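Local coordinates for mannose-specific lectin 2 chain 1 (Colocasia esculenta, PDB 5T1X), which binds mannose and agglutinates rabbit erythrocytes, as one chain of a heterotetrameric lectin of the GNA-related, bulb-type family, at residues F23-Q28 and L33-G38; L53-T56 and E60-I63. One frame throughout, in Å; residues are numbered along the deposited sequence.

Interaction 1 (F23-Q28 and L33-G38); sequences FDLVMQ and LVLYNG
L33 reaches across to strand 23-27 on the dense, buried face of this hairpin, which it shares with L25, M27 and L35: its CD1 lies 3.9 Å from L25 CG and also meets the CB of M27. With CG anti to the backbone N (chi1 178°), L33 lays that methyl across the neighbouring strand. L35, two residues on and on the same face, does likewise, its CD1 packing 3.8 Å from L25 CB. All four of these side chains are buried, and this face turns inward to the neighbouring sheet.

The strands run antiparallel, 169° between their directions. D24-Y36 and V26-V34 are the hydrogen-bonded pairs, and L25-L35 and M27-L33 the non-hydrogen-bonded ones. Here lies the carbohydrate-binding motif of bulb-type lectins, which spans Q28 to Y36; Q28 and Y36 themselves bind mannose. Their side chains meet on the looser D24, V26, V34 and Y36 face. Y36 OH donates to Q28 OE1 at 2.6 Å, in the carbonyl plane and on a lone pair, while OE1 sits at the edge of the ring, whose plane is turned 32° from the amide. V34 CG1 lies over one face of the Y36 ring, 3.6 Å above its plane and over its centre, and V26 CG2 touches the ring edge at CD2. Q28 NE2 is held in turn by D30, so both ends of the amide are engaged.

The type II turn from L35 to G38, which begins within the end of strand 33-36, carries the exposed N37, whose carbonyl O lies 3.2 Å from F23 CE1, at the edge of the phenyl ring.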
ATOM      1  N   PHE A  23      -3.869 -15.924   1.163  1.00 14.79           N
ATOM      2  CA  PHE A  23      -4.356 -15.303  -0.067  1.00 13.96           C
ATOM      3  C   PHE A  23      -3.214 -15.119  -1.041  1.00 18.00           C
ATOM      4  O   PHE A  23      -2.201 -14.495  -0.712  1.00 17.02           O
ATOM      5  CB  PHE A  23      -5.080 -13.996   0.263  1.00 14.70           C
ATOM      6  CG  PHE A  23      -6.187 -14.253   1.262  1.00 16.42           C
ATOM      7  CD1 PHE A  23      -7.355 -14.911   0.881  1.00 20.49           C
ATOM      8  CD2 PHE A  23      -6.038 -13.891   2.597  1.00 17.67           C
ATOM      9  CE1 PHE A  23      -8.366 -15.173   1.814  1.00 21.55           C
ATOM     10  CE2 PHE A  23      -7.053 -14.152   3.526  1.00 21.30           C
ATOM     11  CZ  PHE A  23      -8.212 -14.780   3.126  1.00 20.60           C
ATOM     12  N   ASP A  24      -3.365 -15.734  -2.229  1.00 15.13           N
ATOM     13  CA  ASP A  24      -2.331 -15.795  -3.254  1.00 14.88           C
ATOM     14  C   ASP A  24      -2.851 -15.352  -4.624  1.00 18.66           C
ATOM     15  O   ASP A  24      -3.620 -16.077  -5.266  1.00 19.73           O
ATOM     16  CB  ASP A  24      -1.798 -17.244  -3.317  1.00 16.87           C
ATOM     17  CG  ASP A  24      -0.550 -17.466  -4.141  1.00 24.89           C
ATOM     18  OD1 ASP A  24       0.006 -16.474  -4.657  1.00 23.95           O
ATOM     19  OD2 ASP A  24      -0.114 -18.641  -4.253  1.00 26.95           O
ATOM     20  N   LEU A  25      -2.401 -14.171  -5.077  1.00 13.56           N
ATOM     21  CA  LEU A  25      -2.764 -13.621  -6.381  1.00 13.76           C
ATOM     22  C   LEU A  25      -1.739 -14.087  -7.391  1.00 17.72           C
ATOM     23  O   LEU A  25      -0.554 -13.790  -7.240  1.00 15.58           O
ATOM     24  CB  LEU A  25      -2.835 -12.079  -6.336  1.00 13.55           C
ATOM     25  CG  LEU A  25      -3.248 -11.399  -7.643  1.00 18.34           C
ATOM     26  CD1 LEU A  25      -4.774 -11.453  -7.860  1.00 19.39           C
ATOM     27  CD2 LEU A  25      -2.757  -9.969  -7.681  1.00 19.92           C
ATOM     28  N   VAL A  26      -2.187 -14.834  -8.414  1.00 14.96           N
ATOM     29  CA  VAL A  26      -1.276 -15.375  -9.415  1.00 15.65           C
ATOM     30  C   VAL A  26      -1.648 -14.887 -10.831  1.00 19.56           C
ATOM     31  O   VAL A  26      -2.792 -15.054 -11.271  1.00 18.87           O
ATOM     32  CB  VAL A  26      -1.212 -16.930  -9.361  1.00 20.33           C
ATOM     33  CG1 VAL A  26      -0.083 -17.467 -10.240  1.00 21.48           C
ATOM     34  CG2 VAL A  26      -1.055 -17.444  -7.929  1.00 19.42           C
ATOM     35  N   MET A  27      -0.665 -14.296 -11.537  1.00 17.00           N
ATOM     36  CA  MET A  27      -0.806 -13.915 -12.946  1.00 17.51           C
ATOM     37  C   MET A  27      -0.367 -15.154 -13.701  1.00 23.12           C
ATOM     38  O   MET A  27       0.826 -15.390 -13.847  1.00 24.05           O
ATOM     39  CB  MET A  27       0.023 -12.653 -13.278  1.00 18.75           C
ATOM     40  CG  MET A  27       0.018 -12.271 -14.761  1.00 22.05           C
ATOM     41  SD  MET A  27      -1.577 -11.667 -15.356  1.00 24.91           S
ATOM     42  CE  MET A  27      -2.215 -13.153 -16.134  1.00 23.53           C
ATOM     43  N   GLN A  28      -1.309 -16.008 -14.074  1.00 21.03           N
ATOM     44  CA  GLN A  28      -0.963 -17.322 -14.614  1.00 22.21           C
ATOM     45  C   GLN A  28      -0.522 -17.325 -16.074  1.00 28.27           C
ATOM     46  O   GLN A  28      -0.824 -16.393 -16.821  1.00 27.72           O
ATOM     47  CB  GLN A  28      -2.122 -18.295 -14.431  1.00 24.29           C
ATOM     48  CG  GLN A  28      -2.491 -18.463 -12.967  1.00 20.96           C
ATOM     49  CD  GLN A  28      -3.642 -19.398 -12.700  1.00 32.47           C
ATOM     50  OE1 GLN A  28      -3.782 -19.887 -11.589  1.00 27.52           O
ATOM     51  NE2 GLN A  28      -4.507 -19.653 -13.679  1.00 26.93           N
ATOM     52  N   LEU A  33      -5.893 -14.276 -14.197  1.00 20.34           N
ATOM     53  CA  LEU A  33      -5.410 -13.676 -12.954  1.00 18.76           C
ATOM     54  C   LEU A  33      -6.333 -14.180 -11.861  1.00 23.09           C
ATOM     55  O   LEU A  33      -7.527 -13.881 -11.885  1.00 23.41           O
ATOM     56  CB  LEU A  33      -5.389 -12.136 -13.049  1.00 18.05           C
ATOM     57  CG  LEU A  33      -4.945 -11.395 -11.784  1.00 20.71           C
ATOM     58  CD1 LEU A  33      -3.456 -11.564 -11.529  1.00 20.80           C
ATOM     59  CD2 LEU A  33      -5.309  -9.926 -11.869  1.00 21.12           C
ATOM     60  N   VAL A  34      -5.813 -15.022 -10.956  1.00 19.58           N
ATOM     61  CA  VAL A  34      -6.660 -15.651  -9.947  1.00 19.16           C
ATOM     62  C   VAL A  34      -6.205 -15.296  -8.536  1.00 22.03           C
ATOM     63  O   VAL A  34      -5.011 -15.344  -8.227  1.00 20.07           O
ATOM     64  CB  VAL A  34      -6.723 -17.193 -10.132  1.00 23.38           C
ATOM     65  CG1 VAL A  34      -7.687 -17.842  -9.139  1.00 23.74           C
ATOM     66  CG2 VAL A  34      -7.106 -17.576 -11.562  1.00 24.79           C
ATOM     67  N   LEU A  35      -7.178 -14.978  -7.675  1.00 18.74           N
ATOM     68  CA  LEU A  35      -6.904 -14.693  -6.276  1.00 17.86           C
ATOM     69  C   LEU A  35      -7.303 -15.926  -5.475  1.00 19.31           C
ATOM     70  O   LEU A  35      -8.471 -16.083  -5.107  1.00 18.49           O
ATOM     71  CB  LEU A  35      -7.633 -13.417  -5.807  1.00 17.96           C
ATOM     72  CG  LEU A  35      -7.312 -12.930  -4.384  1.00 22.73           C
ATOM     73  CD1 LEU A  35      -5.819 -12.771  -4.168  1.00 22.92           C
ATOM     74  CD2 LEU A  35      -8.001 -11.609  -4.099  1.00 24.01           C
ATOM     75  N   TYR A  36      -6.337 -16.837  -5.266  1.00 16.53           N
ATOM     76  CA  TYR A  36      -6.594 -18.082  -4.554  1.00 17.59           C
ATOM     77  C   TYR A  36      -6.985 -17.820  -3.102  1.00 22.48           C
ATOM     78  O   TYR A  36      -6.337 -17.034  -2.403  1.00 20.54           O
ATOM     79  CB  TYR A  36      -5.423 -19.062  -4.683  1.00 17.81           C
ATOM     80  CG  TYR A  36      -5.380 -19.647  -6.077  1.00 18.01           C
ATOM     81  CD1 TYR A  36      -6.271 -20.648  -6.461  1.00 20.22           C
ATOM     82  CD2 TYR A  36      -4.541 -19.114  -7.052  1.00 19.01           C
ATOM     83  CE1 TYR A  36      -6.288 -21.143  -7.763  1.00 22.41           C
ATOM     84  CE2 TYR A  36      -4.543 -19.606  -8.358  1.00 20.72           C
ATOM     85  CZ  TYR A  36      -5.420 -20.621  -8.707  1.00 25.25           C
ATOM     86  OH  TYR A  36      -5.447 -21.124  -9.984  1.00 24.93           O
ATOM     87  N   ASN A  37      -8.138 -18.422  -2.712  1.00 21.93           N
ATOM     88  CA  ASN A  37      -8.815 -18.337  -1.411  1.00 22.21           C
ATOM     89  C   ASN A  37      -9.580 -17.008  -1.248  1.00 26.42           C
ATOM     90  O   ASN A  37     -10.202 -16.792  -0.207  1.00 27.42           O
ATOM     91  CB  ASN A  37      -7.855 -18.574  -0.226  1.00 23.65           C
ATOM     92  CG  ASN A  37      -7.261 -19.958  -0.226  1.00 44.09           C
ATOM     93  OD1 ASN A  37      -7.970 -20.965  -0.303  1.00 38.65           O
ATOM     94  ND2 ASN A  37      -5.940 -20.039  -0.165  1.00 36.55           N
ATOM     95  N   GLY A  38      -9.563 -16.171  -2.287  1.00 21.68           N
ATOM     96  CA  GLY A  38     -10.251 -14.884  -2.299  1.00 21.35           C
ATOM     97  C   GLY A  38     -11.493 -14.840  -3.171  1.00 26.21           C
ATOM     98  O   GLY A  38     -12.086 -13.770  -3.338  1.00 25.20           O
TER

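Interaction 2 (L53-T56 and E60-I63); sequences LTLT and ELVI
L53, with 71 Å² covered by segment 60-63, sends its CD1 across to the facing strand to lie 3.9 Å from I63 CG1; the same methyl touches L61 CD2. Its CG stands anti to the backbone N (chi1 -179°), which carries the branch across toward the partner strand. L55 CD1 meets L61 CD2 from the other end at 4.0 Å, so that one L61 methyl is shared by two leucines. This apolar face is buried further by L6 and V95, and W106 of the partner lectin chain packs on L61.

These two strands form the central hairpin of a four-stranded antiparallel sheet, one of the three sheets of the bulb-lectin beta-prism fold, and their short axes diverge to 151°. V62, with 66 Å² covered, lies on the opposite face. Its backbone exchanges two hydrogen bonds with T54, while its CG2 packs 3.8 Å from T56 CG2. Water 1 joins T54 OG1 to V62 O, to which it donates.

E60, covered over 65 Å², runs beside T56, the two side chains pointing the same way. E60 N donates to T56 OG1 at 3.1 Å, and T56 N returns a bond to E60 O at 170°. T56 OG1 also takes the N-H of Y58 within the connecting turn. Water 2 bonds to T56 OG1 and donates to E60 OE1 at 2.7 Å.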
ATOM      1  N   LEU A  53       0.635  -8.402 -15.621  1.00 18.96           N
ATOM      2  CA  LEU A  53      -0.271  -7.475 -14.950  1.00 18.06           C
ATOM      3  C   LEU A  53       0.449  -6.164 -14.715  1.00 20.60           C
ATOM      4  O   LEU A  53       1.579  -6.161 -14.225  1.00 19.98           O
ATOM      5  CB  LEU A  53      -0.778  -8.066 -13.612  1.00 16.82           C
ATOM      6  CG  LEU A  53      -1.768  -7.220 -12.799  1.00 19.67           C
ATOM      7  CD1 LEU A  53      -3.112  -7.065 -13.513  1.00 20.69           C
ATOM      8  CD2 LEU A  53      -1.988  -7.823 -11.427  1.00 20.44           C
ATOM      9  N   THR A  54      -0.193  -5.053 -15.091  1.00 18.14           N
ATOM     10  CA  THR A  54       0.346  -3.710 -14.887  1.00 17.71           C
ATOM     11  C   THR A  54      -0.735  -2.827 -14.260  1.00 19.31           C
ATOM     12  O   THR A  54      -1.915  -3.196 -14.213  1.00 17.74           O
ATOM     13  CB  THR A  54       0.897  -3.092 -16.190  1.00 25.30           C
ATOM     14  OG1 THR A  54      -0.109  -3.103 -17.199  1.00 25.29           O
ATOM     15  CG2 THR A  54       2.192  -3.760 -16.673  1.00 26.61           C
ATOM     16  N   LEU A  55      -0.321  -1.668 -13.765  1.00 15.78           N
ATOM     17  CA  LEU A  55      -1.219  -0.700 -13.151  1.00 14.09           C
ATOM     18  C   LEU A  55      -0.927   0.646 -13.788  1.00 17.60           C
ATOM     19  O   LEU A  55       0.211   1.106 -13.738  1.00 16.94           O
ATOM     20  CB  LEU A  55      -1.015  -0.696 -11.624  1.00 13.21           C
ATOM     21  CG  LEU A  55      -1.858   0.264 -10.768  1.00 15.33           C
ATOM     22  CD1 LEU A  55      -3.335  -0.090 -10.821  1.00 15.77           C
ATOM     23  CD2 LEU A  55      -1.391   0.223  -9.326  1.00 12.43           C
ATOM     24  N   THR A  56      -1.922   1.237 -14.456  1.00 15.85           N
ATOM     25  CA  THR A  56      -1.735   2.518 -15.155  1.00 15.78           C
ATOM     26  C   THR A  56      -1.593   3.684 -14.171  1.00 19.03           C
ATOM     27  O   THR A  56      -1.872   3.543 -12.975  1.00 17.59           O
ATOM     28  CB  THR A  56      -2.875   2.799 -16.155  1.00 21.08           C
ATOM     29  OG1 THR A  56      -4.069   3.174 -15.464  1.00 19.46           O
ATOM     30  CG2 THR A  56      -3.141   1.644 -17.090  1.00 19.79           C
ATOM     31  N   GLU A  60      -5.734   1.935 -13.140  1.00 15.22           N
ATOM     32  CA  GLU A  60      -6.430   0.828 -13.765  1.00 15.30           C
ATOM     33  C   GLU A  60      -5.512  -0.386 -13.846  1.00 18.87           C
ATOM     34  O   GLU A  60      -4.379  -0.270 -14.324  1.00 17.70           O
ATOM     35  CB  GLU A  60      -6.903   1.243 -15.169  1.00 17.68           C
ATOM     36  CG  GLU A  60      -7.945   0.327 -15.779  1.00 22.35           C
ATOM     37  CD  GLU A  60      -8.535   0.837 -17.084  1.00 34.50           C
ATOM     38  OE1 GLU A  60      -7.934   1.736 -17.715  1.00 26.00           O
ATOM     39  OE2 GLU A  60      -9.613   0.336 -17.473  1.00 28.86           O
ATOM     40  N   LEU A  61      -5.988  -1.546 -13.358  1.00 14.96           N
ATOM     41  CA  LEU A  61      -5.248  -2.807 -13.507  1.00 14.17           C
ATOM     42  C   LEU A  61      -5.416  -3.292 -14.946  1.00 19.75           C
ATOM     43  O   LEU A  61      -6.530  -3.229 -15.471  1.00 20.72           O
ATOM     44  CB  LEU A  61      -5.748  -3.873 -12.524  1.00 13.68           C
ATOM     45  CG  LEU A  61      -5.347  -3.694 -11.060  1.00 16.91           C
ATOM     46  CD1 LEU A  61      -6.214  -4.551 -10.181  1.00 17.18           C
ATOM     47  CD2 LEU A  61      -3.875  -4.054 -10.828  1.00 18.85           C
ATOM     48  N   VAL A  62      -4.324  -3.737 -15.601  1.00 15.96           N
ATOM     49  CA  VAL A  62      -4.380  -4.171 -17.008  1.00 17.47           C
ATOM     50  C   VAL A  62      -3.600  -5.476 -17.193  1.00 21.86           C
ATOM     51  O   VAL A  62      -2.450  -5.577 -16.758  1.00 20.32           O
ATOM     52  CB  VAL A  62      -3.842  -3.069 -17.979  1.00 21.49           C
ATOM     53  CG1 VAL A  62      -3.854  -3.538 -19.438  1.00 23.19           C
ATOM     54  CG2 VAL A  62      -4.617  -1.761 -17.845  1.00 21.26           C
ATOM     55  N   ILE A  63      -4.224  -6.453 -17.863  1.00 20.91           N
ATOM     56  CA  ILE A  63      -3.588  -7.706 -18.267  1.00 21.39           C
ATOM     57  C   ILE A  63      -3.289  -7.571 -19.757  1.00 27.86           C
ATOM     58  O   ILE A  63      -4.194  -7.245 -20.531  1.00 28.51           O
ATOM     59  CB  ILE A  63      -4.432  -8.982 -17.956  1.00 24.97           C
ATOM     60  CG1 ILE A  63      -4.787  -9.085 -16.458  1.00 24.00           C
ATOM     61  CG2 ILE A  63      -3.719 -10.271 -18.455  1.00 25.43           C
ATOM     62  CD1 ILE A  63      -5.847 -10.154 -16.142  1.00 27.15           C
TER
HETATM   63  O   HOH W   1       0.112  -5.348 -18.682  1.00 26.10           O
HETATM   64  O   HOH W   2      -6.167   3.764 -17.223  1.00 24.15           O

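In the fold
Both contacts are antiparallel hairpins, but of different sheets, and they follow one another along the chain. Interaction 2 lies about 6 Å from the chain centre with six of eight residues buried; interaction 1 lies about 11 Å out, with four of twelve buried. Their centres lie about 15 Å apart, yet their apolar faces meet: L33 CB approaches I63 CD1 at 3.7 Å, and M27 packs on L53 and I63. The polar chemistry differs: segments 23-28 and 33-38 contribute mannose-binding side chains, whereas partly exposed T54 and T56 bind waters, one shared with the buried E60. I63 also touches C31, a mannose-site residue whose disulfide to C51 ties that site to the chain just before L53.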